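Local coordinates for extracellular solute-binding protein, family 1 (Trichodesmium erythraeum IMS101, PDB 6G7N), which binds ferric iron and probably serves as the solute-binding component that delivers it to an ABC transporter, at residues Y18-F21 and T22-G26; E121-Q125 and N126-G130; F221-Q224 and N225-T229. All blocks are in the same frame, centred on the assembly; numbering follows the deposited sequence. Where two conformers were deposited one is given.

Contact 1 of 3, residues Y18-F21 and T22-G26; sequences YDSF and TKKTG
T22 opens the last turn of helix 15-25 by giving its backbone N to Y18 O, 2.9 Å away, while its hydroxyl reaches past the helix end to L27 O. K23 takes the next step of the ladder, its N lying 3.0 Å from D19 O, and its long chain then runs outward from the helix. At K24 the same spacing returns, N to S20 O, and here the side chain joins in: CG lies 3.3 Å from S20 O, and the aliphatic chain continues alongside S20 until CE comes within 3.5 Å of S20 OG. This helix is the crossover of a beta-alpha-beta unit, linking the parallel strands 2-7 and 28-33, with F21 on its buried side against I3 and V29. T25 then grips the carbonyl of F21 twice, through its N nearly in line with the C=O bond and through OG1, 2.9 Å from F21 O and well above the carbonyl plane. A chi1 of 73° sets that hydroxyl between N and C of its own backbone, which also puts OG1 over the centre of the F21 ring, 3.5 Å above its plane; CG2 meets ring atom CE1. The hydroxyl in addition accepts from L27 N. Replacing F21 with an alanine would probably take the ring from under the T25 hydroxyl and methyl, leave F251 without its edge-to-face partner and open a gap beneath the helix. G26 turns the chain out of the helix with positive phi, its N still 2.8 Å from T22 O.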
ATOM      1  N   TYR A  18     -12.141  -4.271  16.822  1.00 14.69           N
ATOM      2  CA  TYR A  18     -13.397  -4.993  16.684  1.00 14.86           C
ATOM      3  C   TYR A  18     -14.180  -4.891  17.994  1.00 14.57           C
ATOM      4  O   TYR A  18     -15.370  -4.678  17.980  1.00 16.07           O
ATOM      5  CB  TYR A  18     -13.179  -6.466  16.311  1.00 14.95           C
ATOM      6  CG  TYR A  18     -12.298  -6.714  15.099  1.00 14.96           C
ATOM      7  CD1 TYR A  18     -12.117  -5.773  14.084  1.00 15.65           C
ATOM      8  CD2 TYR A  18     -11.608  -7.911  15.002  1.00 15.58           C
ATOM      9  CE1 TYR A  18     -11.271  -6.014  13.022  1.00 15.59           C
ATOM     10  CE2 TYR A  18     -10.765  -8.176  13.941  1.00 16.53           C
ATOM     11  CZ  TYR A  18     -10.590  -7.224  12.955  1.00 15.83           C
ATOM     12  OH  TYR A  18      -9.728  -7.454  11.888  1.00 16.20           O
ATOM     13  N   ASP A  19     -13.489  -5.055  19.115  1.00 13.86           N
ATOM     14  CA  ASP A  19     -14.155  -5.000  20.420  1.00 14.27           C
ATOM     15  C   ASP A  19     -14.751  -3.629  20.720  1.00 14.28           C
ATOM     16  O   ASP A  19     -15.845  -3.543  21.252  1.00 15.29           O
ATOM     17  CB  ASP A  19     -13.173  -5.429  21.509  1.00 16.14           C
ATOM     18  CG  ASP A  19     -12.823  -6.940  21.455  1.00 18.03           C
ATOM     19  OD1 ASP A  19     -13.441  -7.686  20.673  1.00 22.20           O
ATOM     20  OD2 ASP A  19     -11.899  -7.336  22.150  1.00 23.86           O
ATOM     21  N   SER A  20     -14.054  -2.559  20.359  1.00 14.55           N
ATOM     22  CA  SER A  20     -14.597  -1.217  20.519  1.00 14.41           C
ATOM     23  C   SER A  20     -15.813  -1.004  19.634  1.00 14.21           C
ATOM     24  O   SER A  20     -16.833  -0.433  20.077  1.00 15.20           O
ATOM     25  CB  SER A  20     -13.517  -0.195  20.239  1.00 15.92           C
ATOM     26  OG  SER A  20     -14.076   1.098  20.347  1.00 18.97           O
ATOM     27  N   PHE A  21     -15.715  -1.446  18.382  1.00 13.91           N
ATOM     28  CA  PHE A  21     -16.861  -1.405  17.470  1.00 13.70           C
ATOM     29  C   PHE A  21     -18.073  -2.115  18.074  1.00 13.93           C
ATOM     30  O   PHE A  21     -19.183  -1.574  18.041  1.00 14.24           O
ATOM     31  CB  PHE A  21     -16.467  -1.995  16.128  1.00 13.43           C
ATOM     32  CG  PHE A  21     -17.588  -2.116  15.178  1.00 12.98           C
ATOM     33  CD1 PHE A  21     -18.079  -0.981  14.542  1.00 13.27           C
ATOM     34  CD2 PHE A  21     -18.137  -3.346  14.851  1.00 14.30           C
ATOM     35  CE1 PHE A  21     -19.121  -1.061  13.638  1.00 15.63           C
ATOM     36  CE2 PHE A  21     -19.160  -3.440  13.926  1.00 16.10           C
ATOM     37  CZ  PHE A  21     -19.658  -2.290  13.325  1.00 16.19           C
ATOM     38  N   THR A  22     -17.868  -3.290  18.637  1.00 14.06           N
ATOM     39  CA  THR A  22     -18.972  -4.006  19.248  1.00 14.76           C
ATOM     40  C   THR A  22     -19.576  -3.256  20.448  1.00 15.04           C
ATOM     41  O   THR A  22     -20.804  -3.215  20.600  1.00 16.19           O
ATOM     42  CB  THR A  22     -18.533  -5.420  19.612  1.00 15.69           C
ATOM     43  OG1 THR A  22     -18.068  -6.070  18.427  1.00 18.42           O
ATOM     44  CG2 THR A  22     -19.667  -6.208  20.207  1.00 19.08           C
ATOM     45  N   LYS A  23     -18.712  -2.672  21.254  1.00 14.85           N
ATOM     46  CA  LYS A  23     -19.220  -1.836  22.397  0.70 16.83           C
ATOM     47  C   LYS A  23     -20.076  -0.650  21.905  1.00 16.41           C
ATOM     48  O   LYS A  23     -21.111  -0.290  22.471  1.00 18.96           O
ATOM     49  CB  LYS A  23     -18.031  -1.312  23.201  0.70 20.36           C
ATOM     50  CG  LYS A  23     -18.328  -0.479  24.433  0.70 26.76           C
ATOM     51  CD  LYS A  23     -17.027  -0.152  25.168  0.70 34.03           C
ATOM     52  CE  LYS A  23     -17.218   0.918  26.238  0.70 39.35           C
ATOM     53  NZ  LYS A  23     -16.035   1.816  26.389  0.70 42.63           N
ATOM     54  N   LYS A  24     -19.638  -0.029  20.824  1.00 14.83           N
ATOM     55  CA  LYS A  24     -20.325   1.148  20.284  1.00 15.27           C
ATOM     56  C   LYS A  24     -21.600   0.862  19.508  1.00 15.25           C
ATOM     57  O   LYS A  24     -22.517   1.684  19.513  1.00 19.28           O
ATOM     58  CB  LYS A  24     -19.334   1.948  19.419  1.00 17.42           C
ATOM     59  CG  LYS A  24     -18.228   2.581  20.232  1.00 19.70           C
ATOM     60  CD  LYS A  24     -17.133   3.162  19.356  1.00 23.88           C
ATOM     61  CE  LYS A  24     -16.142   3.947  20.157  1.00 33.40           C
ATOM     62  NZ  LYS A  24     -16.602   5.349  20.113  1.00 39.45           N
ATOM     63  N   THR A  25     -21.665  -0.285  18.851  1.00 14.98           N
ATOM     64  CA  THR A  25     -22.742  -0.615  17.902  1.00 16.50           C
ATOM     65  C   THR A  25     -23.581  -1.818  18.253  1.00 16.29           C
ATOM     66  O   THR A  25     -24.648  -1.998  17.678  1.00 19.10           O
ATOM     67  CB  THR A  25     -22.211  -0.828  16.486  1.00 16.52           C
ATOM     68  OG1 THR A  25     -21.501  -2.073  16.399  1.00 16.67           O
ATOM     69  CG2 THR A  25     -21.342   0.327  16.026  1.00 18.19           C
ATOM     70  N   GLY A  26     -23.077  -2.675  19.127  1.00 16.24           N
ATOM     71  CA  GLY A  26     -23.722  -3.938  19.422  1.00 18.34           C
ATOM     72  C   GLY A  26     -23.402  -5.065  18.458  1.00 18.59           C
ATOM     73  O   GLY A  26     -23.860  -6.172  18.675  1.00 22.68           O
TER

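Contact 2 of 3, residues E121-Q125 and N126-G130; sequences EDLAQ and NKWKG
Two torsions aim the charged groups of D122 and K127 at each other: the carboxylate of D122 is carried opposite its own backbone N (chi1 167°), and K127 starts from a chi1 of 64°, then runs fully extended back over the preceding turn. Both belong to a pair of successive 3-10 turns, 121-124 and 126-128, in the loop between strand 96-108 and strand 132-133, with Q125 between them. The carboxylate serves each partner with a different oxygen. K127 NZ forms a salt bridge with D122 OD1 at 2.8 Å, meeting that oxygen on its syn lone pair, whereas the indole of W128 meets the other oxygen, NE1 lying 3.0 Å from D122 OD2. That second bond is nearly straight at the hydrogen (169°) and lies in the indole plane; it reaches OD2 from above the carboxylate plane, and the two flat groups stand almost perpendicular. Two bonds restrain the carboxylate from turning; the in-plane N-H bond and the groups flanking both faces limit the rotation of the indole. Those groups sit near the rim, L123 CD2 at 4.1 Å above the plane and, on the opposite face, K127 CG. L123 and W128 both continue onto I191 of strand 191-195, so the turns are seated on the sheet. The second turn is closed through the backbone, W128 N to Q125 O at 3.1 Å, an oxygen that N168 ND2 also binds. Outside, Q125 bends back at chi2, and a water donates to its OE1 at 2.7 Å while accepting from N126 N at 2.9 Å.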
ATOM      1  N   GLU A 121      12.010   9.222 -11.389  1.00 10.80           N
ATOM      2  CA  GLU A 121      12.522   9.306 -12.744  1.00 10.79           C
ATOM      3  C   GLU A 121      14.035   9.235 -12.770  1.00 11.03           C
ATOM      4  O   GLU A 121      14.624   8.613 -13.661  1.00 11.69           O
ATOM      5  CB  GLU A 121      12.006  10.587 -13.422  1.00 12.02           C
ATOM      6  CG  GLU A 121      10.503  10.525 -13.769  1.00 12.78           C
ATOM      7  CD  GLU A 121       9.511  10.720 -12.608  1.00 11.87           C
ATOM      8  OE1 GLU A 121       9.899  11.095 -11.488  1.00 12.86           O
ATOM      9  OE2 GLU A 121       8.308  10.475 -12.880  1.00 12.81           O
ATOM     10  N   ASP A 122      14.686   9.865 -11.795  1.00 10.51           N
ATOM     11  CA  ASP A 122      16.145   9.918 -11.712  1.00 11.35           C
ATOM     12  C   ASP A 122      16.770   8.545 -11.533  1.00 11.67           C
ATOM     13  O   ASP A 122      17.959   8.346 -11.829  1.00 13.01           O
ATOM     14  CB  ASP A 122      16.544  10.850 -10.551  1.00 13.09           C
ATOM     15  CG  ASP A 122      18.011  10.763 -10.152  1.00 17.36           C
ATOM     16  OD1 ASP A 122      18.755  11.500 -10.766  1.00 18.22           O
ATOM     17  OD2 ASP A 122      18.410  10.088  -9.150  1.00 19.61           O
ATOM     18  N   LEU A 123      15.991   7.562 -11.063  1.00 11.44           N
ATOM     19  CA  LEU A 123      16.522   6.218 -10.842  1.00 12.41           C
ATOM     20  C   LEU A 123      16.890   5.480 -12.124  1.00 12.57           C
ATOM     21  O   LEU A 123      17.580   4.457 -12.056  1.00 13.68           O
ATOM     22  CB  LEU A 123      15.536   5.380 -10.025  1.00 13.06           C
ATOM     23  CG  LEU A 123      15.186   6.008  -8.677  1.00 14.75           C
ATOM     24  CD1 LEU A 123      14.187   5.125  -7.955  1.00 19.02           C
ATOM     25  CD2 LEU A 123      16.452   6.221  -7.855  1.00 18.71           C
ATOM     26  N   ALA A 124      16.489   6.010 -13.283  1.00 12.29           N
ATOM     27  CA  ALA A 124      16.906   5.441 -14.568  1.00 12.95           C
ATOM     28  C   ALA A 124      18.225   5.986 -15.078  1.00 13.29           C
ATOM     29  O   ALA A 124      18.695   5.523 -16.116  1.00 15.91           O
ATOM     30  CB  ALA A 124      15.800   5.677 -15.614  1.00 14.24           C
ATOM     31  N   GLN A 125      18.817   6.945 -14.386  1.00 12.90           N
ATOM     32  CA  GLN A 125      20.066   7.551 -14.828  1.00 14.45           C
ATOM     33  C   GLN A 125      21.227   6.570 -14.670  1.00 14.22           C
ATOM     34  O   GLN A 125      21.255   5.725 -13.750  1.00 13.87           O
ATOM     35  CB  GLN A 125      20.327   8.816 -14.030  1.00 15.24           C
ATOM     36  CG  GLN A 125      19.348   9.949 -14.303  1.00 17.41           C
ATOM     37  CD  GLN A 125      19.532  10.579 -15.683  1.00 22.35           C
ATOM     38  OE1 GLN A 125      20.620  10.603 -16.233  1.00 25.55           O
ATOM     39  NE2 GLN A 125      18.444  11.061 -16.255  1.00 30.11           N
ATOM     40  N   ASN A 126      22.222   6.721 -15.543  1.00 15.71           N
ATOM     41  CA  ASN A 126      23.395   5.831 -15.603  0.50 17.04           C
ATOM     42  C   ASN A 126      24.185   5.769 -14.298  1.00 15.59           C
ATOM     43  O   ASN A 126      24.842   4.748 -14.018  1.00 17.48           O
ATOM     44  CB  ASN A 126      24.378   6.270 -16.715  0.50 20.68           C
ATOM     45  CG  ASN A 126      23.794   6.191 -18.125  0.50 25.05           C
ATOM     46  OD1 ASN A 126      22.854   5.451 -18.385  0.50 32.13           O
ATOM     47  ND2 ASN A 126      24.388   6.948 -19.054  0.50 29.64           N
ATOM     48  N   LYS A 127      24.179   6.853 -13.526  1.00 16.09           N
ATOM     49  CA  LYS A 127      24.901   6.892 -12.269  1.00 16.66           C
ATOM     50  C   LYS A 127      24.484   5.795 -11.296  1.00 16.12           C
ATOM     51  O   LYS A 127      25.260   5.440 -10.413  1.00 17.65           O
ATOM     52  CB  LYS A 127      24.778   8.266 -11.600  1.00 17.82           C
ATOM     53  CG  LYS A 127      23.352   8.602 -11.202  1.00 18.12           C
ATOM     54  CD  LYS A 127      23.189  10.062 -10.812  1.00 18.64           C
ATOM     55  CE  LYS A 127      21.719  10.375 -10.594  1.00 19.91           C
ATOM     56  NZ  LYS A 127      21.477  11.799 -10.274  1.00 20.51           N
ATOM     57  N   TRP A 128      23.284   5.226 -11.440  1.00 14.03           N
ATOM     58  CA  TRP A 128      22.822   4.166 -10.548  1.00 13.65           C
ATOM     59  C   TRP A 128      23.131   2.761 -11.052  1.00 13.82           C
ATOM     60  O   TRP A 128      22.686   1.784 -10.438  1.00 13.88           O
ATOM     61  CB  TRP A 128      21.323   4.335 -10.251  1.00 14.13           C
ATOM     62  CG  TRP A 128      20.994   5.611  -9.578  1.00 14.22           C
ATOM     63  CD1 TRP A 128      20.202   6.620 -10.064  1.00 14.94           C
ATOM     64  CD2 TRP A 128      21.411   6.026  -8.277  1.00 15.28           C
ATOM     65  NE1 TRP A 128      20.091   7.617  -9.152  1.00 16.98           N
ATOM     66  CE2 TRP A 128      20.819   7.303  -8.040  1.00 16.47           C
ATOM     67  CE3 TRP A 128      22.178   5.438  -7.261  1.00 17.98           C
ATOM     68  CZ2 TRP A 128      21.021   8.017  -6.862  1.00 19.60           C
ATOM     69  CZ3 TRP A 128      22.383   6.176  -6.071  1.00 20.48           C
ATOM     70  CH2 TRP A 128      21.792   7.441  -5.894  1.00 20.79           C
ATOM     71  N   LYS A 129      23.940   2.636 -12.109  1.00 14.84           N
ATOM     72  CA  LYS A 129      24.215   1.305 -12.661  1.00 14.36           C
ATOM     73  C   LYS A 129      24.844   0.403 -11.602  1.00 13.95           C
ATOM     74  O   LYS A 129      25.792   0.813 -10.929  1.00 14.82           O
ATOM     75  CB  LYS A 129      25.103   1.388 -13.907  1.00 16.59           C
ATOM     76  CG  LYS A 129      25.092   0.093 -14.728  1.00 19.92           C
ATOM     77  CD  LYS A 129      25.805   0.257 -16.047  1.00 21.55           C
ATOM     78  CE  LYS A 129      25.434  -0.860 -17.007  1.00 24.88           C
ATOM     79  NZ  LYS A 129      25.982  -2.165 -16.600  1.00 25.34           N
ATOM     80  N   GLY A 130      24.299  -0.807 -11.465  1.00 13.70           N
ATOM     81  CA  GLY A 130      24.819  -1.784 -10.510  1.00 14.71           C
ATOM     82  C   GLY A 130      24.421  -1.515  -9.071  1.00 14.47           C
ATOM     83  O   GLY A 130      24.930  -2.210  -8.193  1.00 16.40           O
TER
HETATM   84  O   HOH W   1      20.540   4.735 -17.978  1.00 29.17           O
HETATM   85  O   HOH W   2      22.012   8.763 -17.545  1.00 24.08           O

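Contact 3 of 3, residues F221-Q224 and N225-T229; sequences FPNQ and NGRGT
A type I beta turn, N223 to G226, heads the loop that leads from strand 217-220 to strand 231-239, and the carbonyl of N223 is its hub. G226 N closes the turn at 3.1 Å from N223 O, and G228 N reaches the same oxygen at 2.9 Å from the opposite face of the carbonyl, so one acceptor holds both the turn and the chain that follows. A water donates to Q224 O and G226 O, spanning the outer rim. Farther down, T229 OG1 donates to P222 O at 2.8 Å, in the carbonyl plane and on a lone pair; with OG1 beside its own backbone N (chi1 -62°), the hydroxyl also lies 3.4 Å from F221 CB. The amide of N223 runs alongside R227, its ND2 3.3 Å above the guanidinium plane and near the rim. These two donors do not bond each other: both turn to the carboxylate of E121, while N223 OD1 accepts from Y120 N. Around the loop, F221 stacks on F289 and touches V104, P222 packs on I105 of strand 96-108, and R227 lies against L149 and I152 of helix 140-167.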
ATOM      1  N   PHE A 221      11.588  10.294   0.608  1.00 11.23           N
ATOM      2  CA  PHE A 221      10.274  10.468  -0.021  1.00 11.06           C
ATOM      3  C   PHE A 221      10.477  11.190  -1.352  1.00 11.07           C
ATOM      4  O   PHE A 221      10.821  12.365  -1.355  1.00 13.19           O
ATOM      5  CB  PHE A 221       9.369  11.291   0.909  1.00 12.33           C
ATOM      6  CG  PHE A 221       9.138  10.630   2.248  1.00 12.67           C
ATOM      7  CD1 PHE A 221       8.364   9.496   2.362  1.00 13.93           C
ATOM      8  CD2 PHE A 221       9.709  11.137   3.400  1.00 14.21           C
ATOM      9  CE1 PHE A 221       8.130   8.856   3.561  1.00 14.25           C
ATOM     10  CE2 PHE A 221       9.496  10.503   4.623  1.00 15.36           C
ATOM     11  CZ  PHE A 221       8.703   9.366   4.707  1.00 15.36           C
ATOM     12  N   PRO A 222      10.268  10.516  -2.512  1.00 10.69           N
ATOM     13  CA  PRO A 222      10.671  11.140  -3.747  1.00 10.51           C
ATOM     14  C   PRO A 222       9.671  12.172  -4.273  1.00 10.01           C
ATOM     15  O   PRO A 222       8.499  12.227  -3.868  1.00 11.25           O
ATOM     16  CB  PRO A 222      10.781   9.949  -4.721  1.00 11.90           C
ATOM     17  CG  PRO A 222      10.907   8.744  -3.849  1.00 11.75           C
ATOM     18  CD  PRO A 222      10.008   9.084  -2.704  1.00 10.92           C
ATOM     19  N   ASN A 223      10.177  12.984  -5.200  1.00  9.78           N
ATOM     20  CA  ASN A 223       9.380  13.933  -5.983  1.00 10.31           C
ATOM     21  C   ASN A 223       8.764  15.056  -5.122  1.00 10.96           C
ATOM     22  O   ASN A 223       7.754  15.660  -5.499  1.00 11.23           O
ATOM     23  CB  ASN A 223       8.308  13.264  -6.875  1.00 10.42           C
ATOM     24  CG  ASN A 223       8.895  12.331  -7.936  1.00 10.65           C
ATOM     25  OD1 ASN A 223       9.621  11.396  -7.623  1.00 10.47           O
ATOM     26  ND2 ASN A 223       8.582  12.592  -9.226  1.00 11.32           N
ATOM     27  N   GLN A 224       9.459  15.430  -4.045  1.00 11.69           N
ATOM     28  CA  GLN A 224       8.977  16.496  -3.169  1.00 13.41           C
ATOM     29  C   GLN A 224       8.929  17.861  -3.796  1.00 13.66           C
ATOM     30  O   GLN A 224       8.142  18.692  -3.353  1.00 16.16           O
ATOM     31  CB  GLN A 224       9.828  16.555  -1.897  1.00 14.29           C
ATOM     32  CG  GLN A 224       9.663  15.310  -1.044  1.00 15.60           C
ATOM     33  CD  GLN A 224       8.246  15.161  -0.554  1.00 14.26           C
ATOM     34  OE1 GLN A 224       7.776  15.975   0.285  1.00 16.56           O
ATOM     35  NE2 GLN A 224       7.507  14.176  -1.092  1.00 15.87           N
ATOM     36  N   ASN A 225       9.793  18.114  -4.769  1.00 13.99           N
ATOM     37  CA  ASN A 225       9.824  19.390  -5.444  1.00 14.80           C
ATOM     38  C   ASN A 225       8.940  19.422  -6.669  1.00 15.07           C
ATOM     39  O   ASN A 225       8.888  20.429  -7.362  1.00 17.55           O
ATOM     40  CB  ASN A 225      11.267  19.807  -5.772  1.00 17.40           C
ATOM     41  CG  ASN A 225      12.078  20.052  -4.520  1.00 21.64           C
ATOM     42  OD1 ASN A 225      11.568  20.583  -3.548  1.00 26.56           O
ATOM     43  ND2 ASN A 225      13.320  19.640  -4.528  1.00 28.87           N
ATOM     44  N   GLY A 226       8.212  18.331  -6.907  1.00 12.91           N
ATOM     45  CA  GLY A 226       7.289  18.191  -8.022  1.00 12.60           C
ATOM     46  C   GLY A 226       5.962  17.677  -7.533  1.00 11.73           C
ATOM     47  O   GLY A 226       5.321  18.302  -6.672  1.00 12.72           O
ATOM     48  N   ARG A 227       5.524  16.553  -8.097  1.00 10.51           N
ATOM     49  CA  ARG A 227       4.159  16.088  -7.873  1.00 10.39           C
ATOM     50  C   ARG A 227       3.916  15.434  -6.522  1.00 10.15           C
ATOM     51  O   ARG A 227       2.761  15.261  -6.154  1.00 11.25           O
ATOM     52  CB  ARG A 227       3.731  15.163  -8.990  1.00 10.63           C
ATOM     53  CG  ARG A 227       4.455  13.809  -9.002  1.00 10.56           C
ATOM     54  CD  ARG A 227       4.001  12.948 -10.156  1.00 11.64           C
ATOM     55  NE  ARG A 227       4.680  11.651 -10.180  1.00 12.44           N
ATOM     56  CZ  ARG A 227       5.750  11.336 -10.914  1.00 11.30           C
ATOM     57  NH1 ARG A 227       6.290  12.206 -11.742  1.00 11.50           N
ATOM     58  NH2 ARG A 227       6.292  10.146 -10.793  1.00 12.68           N
ATOM     59  N   GLY A 228       4.978  15.040  -5.812  1.00 10.10           N
ATOM     60  CA  GLY A 228       4.838  14.375  -4.551  1.00 10.51           C
ATOM     61  C   GLY A 228       5.089  12.882  -4.617  1.00  9.24           C
ATOM     62  O   GLY A 228       5.238  12.293  -5.685  1.00 10.25           O
ATOM     63  N   THR A 229       5.130  12.252  -3.446  1.00  9.13           N
ATOM     64  CA  THR A 229       5.455  10.861  -3.297  1.00  8.83           C
ATOM     65  C   THR A 229       4.256   9.968  -3.651  1.00  8.91           C
ATOM     66  O   THR A 229       3.104  10.322  -3.379  1.00  9.79           O
ATOM     67  CB  THR A 229       5.927  10.612  -1.848  1.00  9.47           C
ATOM     68  OG1 THR A 229       7.099  11.384  -1.607  1.00 10.99           O
ATOM     69  CG2 THR A 229       6.183   9.172  -1.516  1.00 10.27           C
TER
HETATM   70  O   HOH W   3       6.523  20.334  -4.540  1.00 29.66           O

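Contacts 2 and 3, although about a hundred residues apart in sequence, join through E121, the first residue of 121-130: its OE2 makes a salt bridge with R227 NH1 at 2.9 Å, and its OE1 lies 3.0 Å from N223 ND2, probably a hydrogen bond. The centres of contacts 2 and 3 are about 17 Å apart. Contact 1 lies across the centre of the chain, its centre 51 Å from that of contact 2 and 39 Å from that of contact 3. Iron is held by Y141, Y197 and Y198. Contact 1 approaches the ligand pocket through Y18, whose side chain is about 12 Å from bound D-glutamic acid and which hydrogen-bonds H10, between pocket residues R9 and Y11.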